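Local coordinates for membrane lipoprotein family protein (Aeropyrum pernix, PDB 4PEV), which probably binds nucleosides such as adenosine as the membrane-attached solute-binding component of an ABC transporter, at residues Ala139-Ala144 against Ala153-Arg158; Val55-Asp60 against Val116-Leu121; Asp71-Gly76 against Lys299-Ala304. All coordinates share one frame; numbering follows the deposited sequence.

All three contacts border the adenosine pocket. Interactions 1 and 2 lie in the same parallel sheet, their centres about 11 Å apart, where strands 114-118 and 137-141 are neighbours; A139 O and L117 N stand 2.7 Å apart in a probable hydrogen bond. Interaction 3, centred about 12 Å from interaction 1 and 11 Å from interaction 2, packs helices over one face of that sheet, with A73 CB 3.9 Å from V118 CG2. The ligand draws them together: D60 of interaction 2 lies beside the adenine, near N1, while D142 of interaction 1 and K299 of interaction 3 bind the ribose and pair with each other, OD1 to NZ 2.6 Å.

Interaction 1. Residues Ala139-Ala144 against Ala153-Arg158; sequences ALIDAA and ASYLFR. With ADN (adenosine), chain F.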
loop_
_atom_site.group_PDB
_atom_site.type_symbol
_atom_site.label_atom_id
_atom_site.label_comp_id
_atom_site.label_asym_id
_atom_site.label_seq_id
_atom_site.Cartn_x
_atom_site.Cartn_y
_atom_site.Cartn_z
ATOM N N ALA C 139 -17.496 -2.224 8.746
ATOM C CA ALA C 139 -16.729 -1.691 7.614
ATOM C C ALA C 139 -15.549 -2.613 7.325
ATOM O O ALA C 139 -14.749 -2.897 8.200
ATOM C CB ALA C 139 -16.261 -0.273 7.878
ATOM N N LEU C 140 -15.485 -3.119 6.100
ATOM C CA LEU C 140 -14.379 -3.955 5.662
ATOM C C LEU C 140 -13.432 -3.066 4.891
ATOM O O LEU C 140 -13.853 -2.390 3.963
ATOM C CB LEU C 140 -14.896 -5.083 4.775
ATOM C CG LEU C 140 -13.894 -6.147 4.315
ATOM C CD1 LEU C 140 -12.988 -6.652 5.440
ATOM C CD2 LEU C 140 -14.629 -7.315 3.672
ATOM N N ILE C 141 -12.165 -3.031 5.291
ATOM C CA ILE C 141 -11.176 -2.177 4.621
ATOM C C ILE C 141 -10.218 -3.026 3.786
ATOM O O ILE C 141 -9.735 -4.066 4.254
ATOM C CB ILE C 141 -10.346 -1.339 5.614
ATOM C CG1 ILE C 141 -11.237 -0.649 6.661
ATOM C CG2 ILE C 141 -9.496 -0.322 4.873
ATOM C CD1 ILE C 141 -12.354 0.211 6.104
ATOM N N ASP C 142 -9.969 -2.565 2.552
ATOM C CA ASP C 142 -9.064 -3.209 1.593
ATOM C C ASP C 142 -9.649 -4.497 1.008
ATOM O O ASP C 142 -8.923 -5.316 0.446
ATOM C CB ASP C 142 -7.694 -3.481 2.244
ATOM C CG ASP C 142 -6.539 -3.481 1.240
ATOM O OD1 ASP C 142 -6.482 -2.552 0.404
ATOM O OD2 ASP C 142 -5.672 -4.394 1.304
ATOM N N ALA C 143 -10.961 -4.671 1.136
ATOM C CA ALA C 143 -11.630 -5.859 0.602
ATOM C C ALA C 143 -13.113 -5.623 0.485
ATOM O O ALA C 143 -13.660 -4.724 1.116
ATOM C CB ALA C 143 -11.368 -7.088 1.463
ATOM N N ALA C 144 -13.738 -6.437 -0.355
ATOM C CA ALA C 144 -15.176 -6.432 -0.518
ATOM C C ALA C 144 -15.709 -7.846 -0.503
ATOM O O ALA C 144 -15.083 -8.794 -1.002
ATOM C CB ALA C 144 -15.575 -5.738 -1.800
ATOM N N ALA C 153 -20.389 -2.173 4.713
ATOM C CA ALA C 153 -19.761 -1.216 3.804
ATOM C C ALA C 153 -18.342 -1.669 3.501
ATOM O O ALA C 153 -17.505 -1.692 4.395
ATOM C CB ALA C 153 -19.732 0.164 4.435
ATOM N N SER C 154 -18.079 -2.031 2.243
ATOM C CA SER C 154 -16.749 -2.430 1.781
ATOM C C SER C 154 -15.989 -1.238 1.182
ATOM O O SER C 154 -16.561 -0.445 0.425
ATOM C CB SER C 154 -16.875 -3.516 0.715
ATOM O OG SER C 154 -17.435 -4.721 1.230
ATOM N N TYR C 155 -14.705 -1.114 1.519
ATOM C CA TYR C 155 -13.819 -0.107 0.927
ATOM C C TYR C 155 -12.673 -0.808 0.193
ATOM O O TYR C 155 -11.789 -1.402 0.808
ATOM C CB TYR C 155 -13.295 0.848 1.994
ATOM C CG TYR C 155 -14.362 1.765 2.584
ATOM C CD1 TYR C 155 -15.239 1.311 3.562
ATOM C CD2 TYR C 155 -14.481 3.085 2.171
ATOM C CE1 TYR C 155 -16.209 2.144 4.110
ATOM C CE2 TYR C 155 -15.445 3.926 2.703
ATOM C CZ TYR C 155 -16.311 3.458 3.680
ATOM O OH TYR C 155 -17.288 4.298 4.220
ATOM N N LEU C 156 -12.740 -0.773 -1.135
ATOM C CA LEU C 156 -11.750 -1.392 -2.004
ATOM C C LEU C 156 -10.941 -0.307 -2.645
ATOM O O LEU C 156 -11.473 0.768 -2.919
ATOM C CB LEU C 156 -12.425 -2.132 -3.147
ATOM C CG LEU C 156 -12.913 -3.534 -2.844
ATOM C CD1 LEU C 156 -13.851 -3.962 -3.960
ATOM C CD2 LEU C 156 -11.728 -4.482 -2.699
ATOM N N PHE C 157 -9.667 -0.590 -2.911
ATOM C CA PHE C 157 -8.832 0.334 -3.669
ATOM C C PHE C 157 -8.503 -0.260 -5.025
ATOM O O PHE C 157 -8.583 -1.471 -5.223
ATOM C CB PHE C 157 -7.556 0.670 -2.908
ATOM C CG PHE C 157 -7.794 1.414 -1.622
ATOM C CD1 PHE C 157 -8.097 0.727 -0.454
ATOM C CD2 PHE C 157 -7.700 2.788 -1.577
ATOM C CE1 PHE C 157 -8.314 1.407 0.731
ATOM C CE2 PHE C 157 -7.915 3.478 -0.396
ATOM C CZ PHE C 157 -8.221 2.788 0.760
ATOM N N ARG C 158 -8.159 0.606 -5.964
ATOM C CA ARG C 158 -7.731 0.171 -7.282
ATOM C C ARG C 158 -6.210 0.333 -7.339
ATOM O O ARG C 158 -5.694 1.306 -7.901
ATOM C CB ARG C 158 -8.452 0.991 -8.360
ATOM C CG ARG C 158 -9.974 0.841 -8.357
ATOM C CD ARG C 158 -10.616 1.533 -9.563
ATOM N NE ARG C 158 -10.417 2.984 -9.529
ATOM C CZ ARG C 158 -11.154 3.838 -8.817
ATOM N NH1 ARG C 158 -12.183 3.409 -8.083
ATOM N NH2 ARG C 158 -10.865 5.140 -8.841
HETATM O "O5'" ADN F . 2.015 -2.937 2.612
HETATM C "C5'" ADN F . 1.533 -3.217 1.284
HETATM C "C4'" ADN F . 0.092 -3.730 1.200
HETATM O "O4'" ADN F . -0.058 -5.012 1.816
HETATM C "C3'" ADN F . -0.990 -2.876 1.854
HETATM O "O3'" ADN F . -1.376 -1.767 1.035
HETATM C "C2'" ADN F . -2.107 -3.891 2.075
HETATM O "O2'" ADN F . -2.914 -4.108 0.910
HETATM C "C1'" ADN F . -1.349 -5.151 2.401
HETATM N N9 ADN F . -1.181 -5.311 3.858
HETATM C C8 ADN F . -0.265 -4.708 4.653
HETATM N N7 ADN F . -0.395 -5.107 5.946
HETATM C C5 ADN F . -1.414 -5.993 5.971
HETATM C C6 ADN F . -2.105 -6.810 6.991
HETATM N N6 ADN F . -1.713 -6.748 8.278
HETATM N N1 ADN F . -3.135 -7.600 6.599
HETATM C C2 ADN F . -3.548 -7.665 5.315
HETATM N N3 ADN F . -2.972 -6.953 4.338
HETATM C C4 ADN F . -1.929 -6.117 4.597
HETATM O O HOH W 1 -8.013 -3.162 -2.039
#
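A139-I141 and A153-F157 run side by side as parallel strands, their axes 4.8 Å apart at closest and inclined by 14°, within the wholly parallel, Rossmann-like sheet of one lobe of a type I periplasmic binding protein fold. A139 faces A153, L140 faces S154 and I141 faces Y155. L140 is bonded in both directions: its N donates to A153 O at 3.0 Å and its O accepts Y155 N at 2.9 Å. The D142 N then reaches Y155 O at 2.8 Å, and A143 N adds a weak bond to the same oxygen. At D142 the chain leaves the sheet through a left-handed backbone conformation (phi 73°), which places this residue at the end of the strand, in the adenosine pocket.

A139, I141 and Y155 share the sheet face covered by helix 301-313. The side chains of I141 and Y155 lie alongside and point the same way, CD1 to CD1 4.0 Å, while L140 O sits at the edge of the tyrosine ring, close to its plane. L140 and S154 occupy the other face, where L140 meets helix 123-132. The end of the L156 side chain leans on the loop after D142, CD2 against A143 CA and CD1 beside the methyl of A144.

The D142 carboxylate divides its work between its two oxygens. With CG swung roughly opposite the backbone N (chi1 -151°), it reaches into the pocket, and OD2 accepts a hydrogen bond from adenosine O2' at 2.8 Å. OD1 forms a salt bridge with K299, whose charge probably offsets the nearby carboxylate of E159 as well. D142 OD1 also accepts a hydrogen bond from a water at 2.9 Å, and that water accepts one from F157 N at 3.2 Å.

Interaction 2. Residues Val55-Asp60 against Val116-Leu121; sequences VLVLFD and VLVGFL. With ADN (adenosine), chain F.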
loop_
_atom_site.group_PDB
_atom_site.type_symbol
_atom_site.label_atom_id
_atom_site.label_comp_id
_atom_site.label_asym_id
_atom_site.label_seq_id
_atom_site.Cartn_x
_atom_site.Cartn_y
_atom_site.Cartn_z
ATOM N N VAL C 55 -16.492 2.167 18.705
ATOM C CA VAL C 55 -15.979 1.523 17.500
ATOM C C VAL C 55 -14.901 0.525 17.879
ATOM O O VAL C 55 -14.099 0.767 18.786
ATOM C CB VAL C 55 -15.399 2.541 16.497
ATOM C CG1 VAL C 55 -14.867 1.846 15.253
ATOM C CG2 VAL C 55 -16.444 3.557 16.070
ATOM N N LEU C 56 -14.909 -0.610 17.183
ATOM C CA LEU C 56 -13.881 -1.620 17.325
ATOM C C LEU C 56 -13.111 -1.655 16.026
ATOM O O LEU C 56 -13.701 -1.797 14.952
ATOM C CB LEU C 56 -14.491 -2.995 17.591
ATOM C CG LEU C 56 -13.488 -4.136 17.801
ATOM C CD1 LEU C 56 -12.639 -3.942 19.056
ATOM C CD2 LEU C 56 -14.228 -5.455 17.861
ATOM N N VAL C 57 -11.796 -1.503 16.131
ATOM C CA VAL C 57 -10.911 -1.645 14.991
ATOM C C VAL C 57 -10.168 -2.936 15.181
ATOM O O VAL C 57 -9.477 -3.143 16.189
ATOM C CB VAL C 57 -9.902 -0.508 14.875
ATOM C CG1 VAL C 57 -8.978 -0.756 13.676
ATOM C CG2 VAL C 57 -10.626 0.827 14.735
ATOM N N LEU C 58 -10.313 -3.800 14.192
ATOM C CA LEU C 58 -9.983 -5.187 14.332
ATOM C C LEU C 58 -8.967 -5.476 13.240
ATOM O O LEU C 58 -9.302 -5.532 12.060
ATOM C CB LEU C 58 -11.278 -5.995 14.200
ATOM C CG LEU C 58 -11.468 -7.403 14.777
ATOM C CD1 LEU C 58 -10.625 -7.699 16.008
ATOM C CD2 LEU C 58 -12.938 -7.636 15.073
ATOM N N PHE C 59 -7.707 -5.588 13.643
ATOM C CA PHE C 59 -6.632 -5.818 12.714
ATOM C C PHE C 59 -6.576 -7.262 12.263
ATOM O O PHE C 59 -7.146 -8.177 12.861
ATOM C CB PHE C 59 -5.279 -5.396 13.306
ATOM C CG PHE C 59 -5.176 -3.916 13.587
ATOM C CD1 PHE C 59 -5.212 -2.987 12.541
ATOM C CD2 PHE C 59 -5.056 -3.448 14.894
ATOM C CE1 PHE C 59 -5.130 -1.615 12.801
ATOM C CE2 PHE C 59 -4.963 -2.087 15.161
ATOM C CZ PHE C 59 -5.001 -1.167 14.115
ATOM N N ASP C 60 -5.857 -7.434 11.172
ATOM C CA ASP C 60 -5.748 -8.695 10.490
ATOM C C ASP C 60 -4.663 -9.482 11.180
ATOM O O ASP C 60 -4.925 -10.397 11.934
ATOM C CB ASP C 60 -5.346 -8.425 9.026
ATOM C CG ASP C 60 -6.059 -9.279 8.082
ATOM O OD1 ASP C 60 -6.867 -10.090 8.568
ATOM O OD2 ASP C 60 -5.840 -9.132 6.869
ATOM N N VAL C 116 -14.848 -2.215 12.569
ATOM C CA VAL C 116 -14.000 -1.909 11.432
ATOM C C VAL C 116 -12.996 -3.031 11.244
ATOM O O VAL C 116 -12.252 -3.365 12.160
ATOM C CB VAL C 116 -13.251 -0.585 11.625
ATOM C CG1 VAL C 116 -12.306 -0.333 10.461
ATOM C CG2 VAL C 116 -14.239 0.558 11.757
ATOM N N LEU C 117 -12.968 -3.596 10.045
ATOM C CA LEU C 117 -12.166 -4.781 9.784
ATOM C C LEU C 117 -11.052 -4.456 8.799
ATOM O O LEU C 117 -11.298 -4.214 7.615
ATOM C CB LEU C 117 -13.066 -5.907 9.266
ATOM C CG LEU C 117 -14.176 -6.319 10.245
ATOM C CD1 LEU C 117 -15.159 -7.244 9.563
ATOM C CD2 LEU C 117 -13.606 -6.973 11.494
ATOM N N VAL C 118 -9.824 -4.464 9.309
ATOM C CA VAL C 118 -8.669 -3.945 8.570
ATOM C C VAL C 118 -7.870 -5.072 7.919
ATOM O O VAL C 118 -6.934 -5.616 8.516
ATOM C CB VAL C 118 -7.743 -3.095 9.487
ATOM C CG1 VAL C 118 -6.507 -2.602 8.742
ATOM C CG2 VAL C 118 -8.497 -1.905 10.049
ATOM N N GLY C 119 -8.231 -5.392 6.684
ATOM C CA GLY C 119 -7.449 -6.307 5.884
ATOM C C GLY C 119 -8.302 -7.328 5.167
ATOM O O GLY C 119 -9.356 -7.742 5.655
ATOM N N PHE C 120 -7.823 -7.728 3.998
ATOM C CA PHE C 120 -8.472 -8.730 3.185
ATOM C C PHE C 120 -8.819 -10.021 3.921
ATOM O O PHE C 120 -9.866 -10.598 3.649
ATOM C CB PHE C 120 -7.582 -9.065 1.978
ATOM C CG PHE C 120 -8.057 -10.247 1.201
ATOM C CD1 PHE C 120 -9.138 -10.124 0.324
ATOM C CD2 PHE C 120 -7.470 -11.492 1.384
ATOM C CE1 PHE C 120 -9.604 -11.223 -0.371
ATOM C CE2 PHE C 120 -7.932 -12.593 0.696
ATOM C CZ PHE C 120 -8.998 -12.457 -0.185
ATOM N N LEU C 121 -7.959 -10.497 4.827
ATOM C CA LEU C 121 -8.182 -11.808 5.452
ATOM C C LEU C 121 -9.473 -11.914 6.269
ATOM O O LEU C 121 -9.906 -13.024 6.612
ATOM C CB LEU C 121 -7.011 -12.219 6.334
ATOM C CG LEU C 121 -5.603 -12.320 5.731
ATOM C CD1 LEU C 121 -4.643 -12.858 6.788
ATOM C CD2 LEU C 121 -5.580 -13.208 4.492
HETATM O "O5'" ADN F . 2.015 -2.937 2.612
HETATM C "C5'" ADN F . 1.533 -3.217 1.284
HETATM C "C4'" ADN F . 0.092 -3.730 1.200
HETATM O "O4'" ADN F . -0.058 -5.012 1.816
HETATM C "C3'" ADN F . -0.990 -2.876 1.854
HETATM O "O3'" ADN F . -1.376 -1.767 1.035
HETATM C "C2'" ADN F . -2.107 -3.891 2.075
HETATM O "O2'" ADN F . -2.914 -4.108 0.910
HETATM C "C1'" ADN F . -1.349 -5.151 2.401
HETATM N N9 ADN F . -1.181 -5.311 3.858
HETATM C C8 ADN F . -0.265 -4.708 4.653
HETATM N N7 ADN F . -0.395 -5.107 5.946
HETATM C C5 ADN F . -1.414 -5.993 5.971
HETATM C C6 ADN F . -2.105 -6.810 6.991
HETATM N N6 ADN F . -1.713 -6.748 8.278
HETATM N N1 ADN F . -3.135 -7.600 6.599
HETATM C C2 ADN F . -3.548 -7.665 5.315
HETATM N N3 ADN F . -2.972 -6.953 4.338
HETATM C C4 ADN F . -1.929 -6.117 4.597
#
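L56 and L58 offer their backbone polar groups to V116 and V118, joining strands 55-59 and 116-118 in parallel with their axes 17° apart. V116 N donates to L56 O at 2.7 Å in an almost straight bond, V116 O receives L58 N at 2.8 Å, and V118 N donates to L58 O at 3.0 Å. The intervening residues turn their polar groups outward: V55, V57 and F59 bond to strand 87-91, and L117 to the strand of A139 and I141. Each strand is thereby satisfied from two neighbours.

Apolar contacts fill both faces. L58 and L117 lie side by side, CD2 to CD2 3.7 Å, over helix 99-108. On the face with V57, F59 and V118, V57 CG1 meets V118 CG2 at 3.8 Å and also lies over one face of the F59 ring, toward its rim.

At the strand ends D60 turns toward the other segment. Its OD2 accepts L121 N at 3.2 Å through the syn lone pair, tying the carboxylate to the first turn of the 3-10 segment, and the same oxygen lies 3.1 Å from adenosine N1. L121 CB and CG pass across the carboxylate at about a right angle, and W122 and M99 also pack on this side chain. G119 has backbone angles that call for glycine, and a beta carbon there would run into D60 OD2. With an alanine in place of D60, L121 N would probably be left without its carboxylate acceptor, and a gap would be likely to open beside adenine N1.

Polar residues collected at the carboxyl ends of parallel strands, as here beside the adenine, mark the classical binding site of Rossmann-like sheets and of the type I periplasmic binding protein fold.

Interaction 3. Residues Asp71-Gly76 against Lys299-Ala304; sequences DMAALG and KRVDVA. With ADN (adenosine), chain F.
Selenomethionine M72 and A73, near the start of helix 69-84, rest against V301 and D302 at the start of helix 301-313. This is where the chain crosses between the two lobes of the type I periplasmic binding protein fold: K299 ends a strand of the mixed sheet, and helix 301-313 packs on the parallel sheet of the other lobe.

M72 carries the contact. Its chain starts out opposite the backbone N and then bends at the second torsion (chi2 61°), bringing CG within 4.0 Å of V301 CB and 3.6 Å of K299 O. The terminal methyl CE comes obliquely at the R300 guanidinium, 3.6 Å from NE, and also passes beside the D302 carboxylate. A283 and F342 border the same side chain. One residue on, A73 CB touches V301 CG1 at 3.6 Å, the branch that stands opposite V301's own backbone N.

R300, at the N-cap position, folds its side chain over to hold D302 in a side-on salt bridge of two hydrogen bonds. NE donates to D302 OD1 at 3.1 Å and NH2 to OD2 at 2.9 Å, each oxygen using its syn lone pair and both lying near the guanidinium plane. V303 CG2 covers one guanidinium face toward its rim. D302 OD2 also pairs with R79 of helix 69-84, adding an ionic link between the helices. At G76 and D302, whose CA atoms are the nearest pair across the segments, G76 CA makes a CA-H...O contact with D302 O at 3.2 Å; a beta carbon on G76 would collide with that carbonyl.

K299 leads the other way, into the pocket. Besides its salt bridges to D142 and E159, its ammonium spans the ribose diol, donating weakly to adenosine O3' and, at 3.1 Å, from NZ to O2'.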
loop_
_atom_site.group_PDB
_atom_site.type_symbol
_atom_site.label_atom_id
_atom_site.label_comp_id
_atom_site.label_asym_id
_atom_site.label_seq_id
_atom_site.Cartn_x
_atom_site.Cartn_y
_atom_site.Cartn_z
ATOM N N ASP C 71 -0.992 1.282 10.772
ATOM C CA ASP C 71 -0.788 2.600 11.386
ATOM C C ASP C 71 -1.589 3.665 10.658
ATOM O O ASP C 71 -2.055 4.621 11.266
ATOM C CB ASP C 71 0.685 2.969 11.437
ATOM C CG ASP C 71 1.406 2.264 12.545
ATOM O OD1 ASP C 71 0.753 2.080 13.587
ATOM O OD2 ASP C 71 2.601 1.902 12.394
HETATM N N MSE C 72 -1.770 3.476 9.357
HETATM C CA MSE C 72 -2.658 4.316 8.568
HETATM C C MSE C 72 -4.076 4.191 9.088
HETATM O O MSE C 72 -4.716 5.192 9.430
HETATM C CB MSE C 72 -2.496 3.851 7.124
HETATM C CG MSE C 72 -2.782 4.932 6.115
HETATM SE SE MSE C 72 -1.532 6.427 6.380
HETATM C CE MSE C 72 -2.276 7.574 4.949
ATOM N N ALA C 73 -4.565 2.955 9.196
ATOM C CA ALA C 73 -5.909 2.689 9.708
ATOM C C ALA C 73 -6.139 3.289 11.089
ATOM O O ALA C 73 -7.148 3.930 11.331
ATOM C CB ALA C 73 -6.166 1.196 9.744
ATOM N N ALA C 74 -5.192 3.089 11.991
ATOM C CA ALA C 74 -5.269 3.687 13.325
ATOM C C ALA C 74 -5.368 5.206 13.247
ATOM O O ALA C 74 -6.096 5.824 14.009
ATOM C CB ALA C 74 -4.061 3.286 14.158
ATOM N N LEU C 75 -4.639 5.802 12.318
ATOM C CA LEU C 75 -4.635 7.243 12.180
ATOM C C LEU C 75 -6.042 7.765 11.917
ATOM O O LEU C 75 -6.453 8.756 12.507
ATOM C CB LEU C 75 -3.735 7.655 11.029
ATOM C CG LEU C 75 -3.161 9.047 11.177
ATOM C CD1 LEU C 75 -1.946 8.960 12.081
ATOM C CD2 LEU C 75 -2.776 9.627 9.827
ATOM N N GLY C 76 -6.769 7.097 11.016
ATOM C CA GLY C 76 -8.152 7.463 10.700
ATOM C C GLY C 76 -9.070 7.290 11.896
ATOM O O GLY C 76 -9.956 8.096 12.148
ATOM N N LYS C 299 -1.849 5.050 0.141
ATOM C CA LYS C 299 -3.151 4.412 0.184
ATOM C C LYS C 299 -3.855 4.996 1.387
ATOM O O LYS C 299 -3.395 4.820 2.520
ATOM C CB LYS C 299 -2.990 2.904 0.317
ATOM C CG LYS C 299 -4.305 2.153 0.291
ATOM C CD LYS C 299 -4.239 0.844 -0.507
ATOM C CE LYS C 299 -4.073 -0.377 0.374
ATOM N NZ LYS C 299 -4.155 -1.641 -0.413
ATOM N N ARG C 300 -4.946 5.716 1.146
ATOM C CA ARG C 300 -5.607 6.474 2.204
ATOM C C ARG C 300 -6.587 5.630 3.010
ATOM O O ARG C 300 -7.786 5.916 3.064
ATOM C CB ARG C 300 -6.287 7.705 1.621
ATOM C CG ARG C 300 -5.346 8.624 0.847
ATOM C CD ARG C 300 -4.088 8.971 1.642
ATOM N NE ARG C 300 -4.423 9.577 2.925
ATOM C CZ ARG C 300 -4.636 10.872 3.114
ATOM N NH1 ARG C 300 -4.531 11.722 2.114
ATOM N NH2 ARG C 300 -4.947 11.329 4.311
ATOM N N VAL C 301 -6.037 4.618 3.677
ATOM C CA VAL C 301 -6.796 3.763 4.581
ATOM C C VAL C 301 -7.403 4.567 5.738
ATOM O O VAL C 301 -8.475 4.233 6.259
ATOM C CB VAL C 301 -5.892 2.651 5.154
ATOM C CG1 VAL C 301 -6.628 1.814 6.196
ATOM C CG2 VAL C 301 -5.393 1.755 4.038
ATOM N N ASP C 302 -6.697 5.618 6.142
ATOM C CA ASP C 302 -7.146 6.504 7.209
ATOM C C ASP C 302 -8.438 7.198 6.847
ATOM O O ASP C 302 -9.305 7.369 7.702
ATOM C CB ASP C 302 -6.064 7.525 7.558
ATOM C CG ASP C 302 -5.597 8.338 6.361
ATOM O OD1 ASP C 302 -5.379 7.780 5.253
ATOM O OD2 ASP C 302 -5.432 9.560 6.546
ATOM N N VAL C 303 -8.586 7.558 5.576
ATOM C CA VAL C 303 -9.798 8.217 5.118
ATOM C C VAL C 303 -10.931 7.206 5.057
ATOM O O VAL C 303 -12.045 7.517 5.444
ATOM C CB VAL C 303 -9.591 8.928 3.762
ATOM C CG1 VAL C 303 -10.894 9.483 3.225
ATOM C CG2 VAL C 303 -8.571 10.046 3.920
ATOM N N ALA C 304 -10.661 5.995 4.591
ATOM C CA ALA C 304 -11.677 4.930 4.639
ATOM C C ALA C 304 -12.241 4.819 6.047
ATOM O O ALA C 304 -13.432 5.059 6.256
ATOM C CB ALA C 304 -11.095 3.589 4.207
HETATM O "O5'" ADN F . 2.015 -2.937 2.612
HETATM C "C5'" ADN F . 1.533 -3.217 1.284
HETATM C "C4'" ADN F . 0.092 -3.730 1.200
HETATM O "O4'" ADN F . -0.058 -5.012 1.816
HETATM C "C3'" ADN F . -0.990 -2.876 1.854
HETATM O "O3'" ADN F . -1.376 -1.767 1.035
HETATM C "C2'" ADN F . -2.107 -3.891 2.075
HETATM O "O2'" ADN F . -2.914 -4.108 0.910
HETATM C "C1'" ADN F . -1.349 -5.151 2.401
HETATM N N9 ADN F . -1.181 -5.311 3.858
HETATM C C8 ADN F . -0.265 -4.708 4.653
HETATM N N7 ADN F . -0.395 -5.107 5.946
HETATM C C5 ADN F . -1.414 -5.993 5.971
HETATM C C6 ADN F . -2.105 -6.810 6.991
HETATM N N6 ADN F . -1.713 -6.748 8.278
HETATM N N1 ADN F . -3.135 -7.600 6.599
HETATM C C2 ADN F . -3.548 -7.665 5.315
HETATM N N3 ADN F . -2.972 -6.953 4.338
HETATM C C4 ADN F . -1.929 -6.117 4.597
#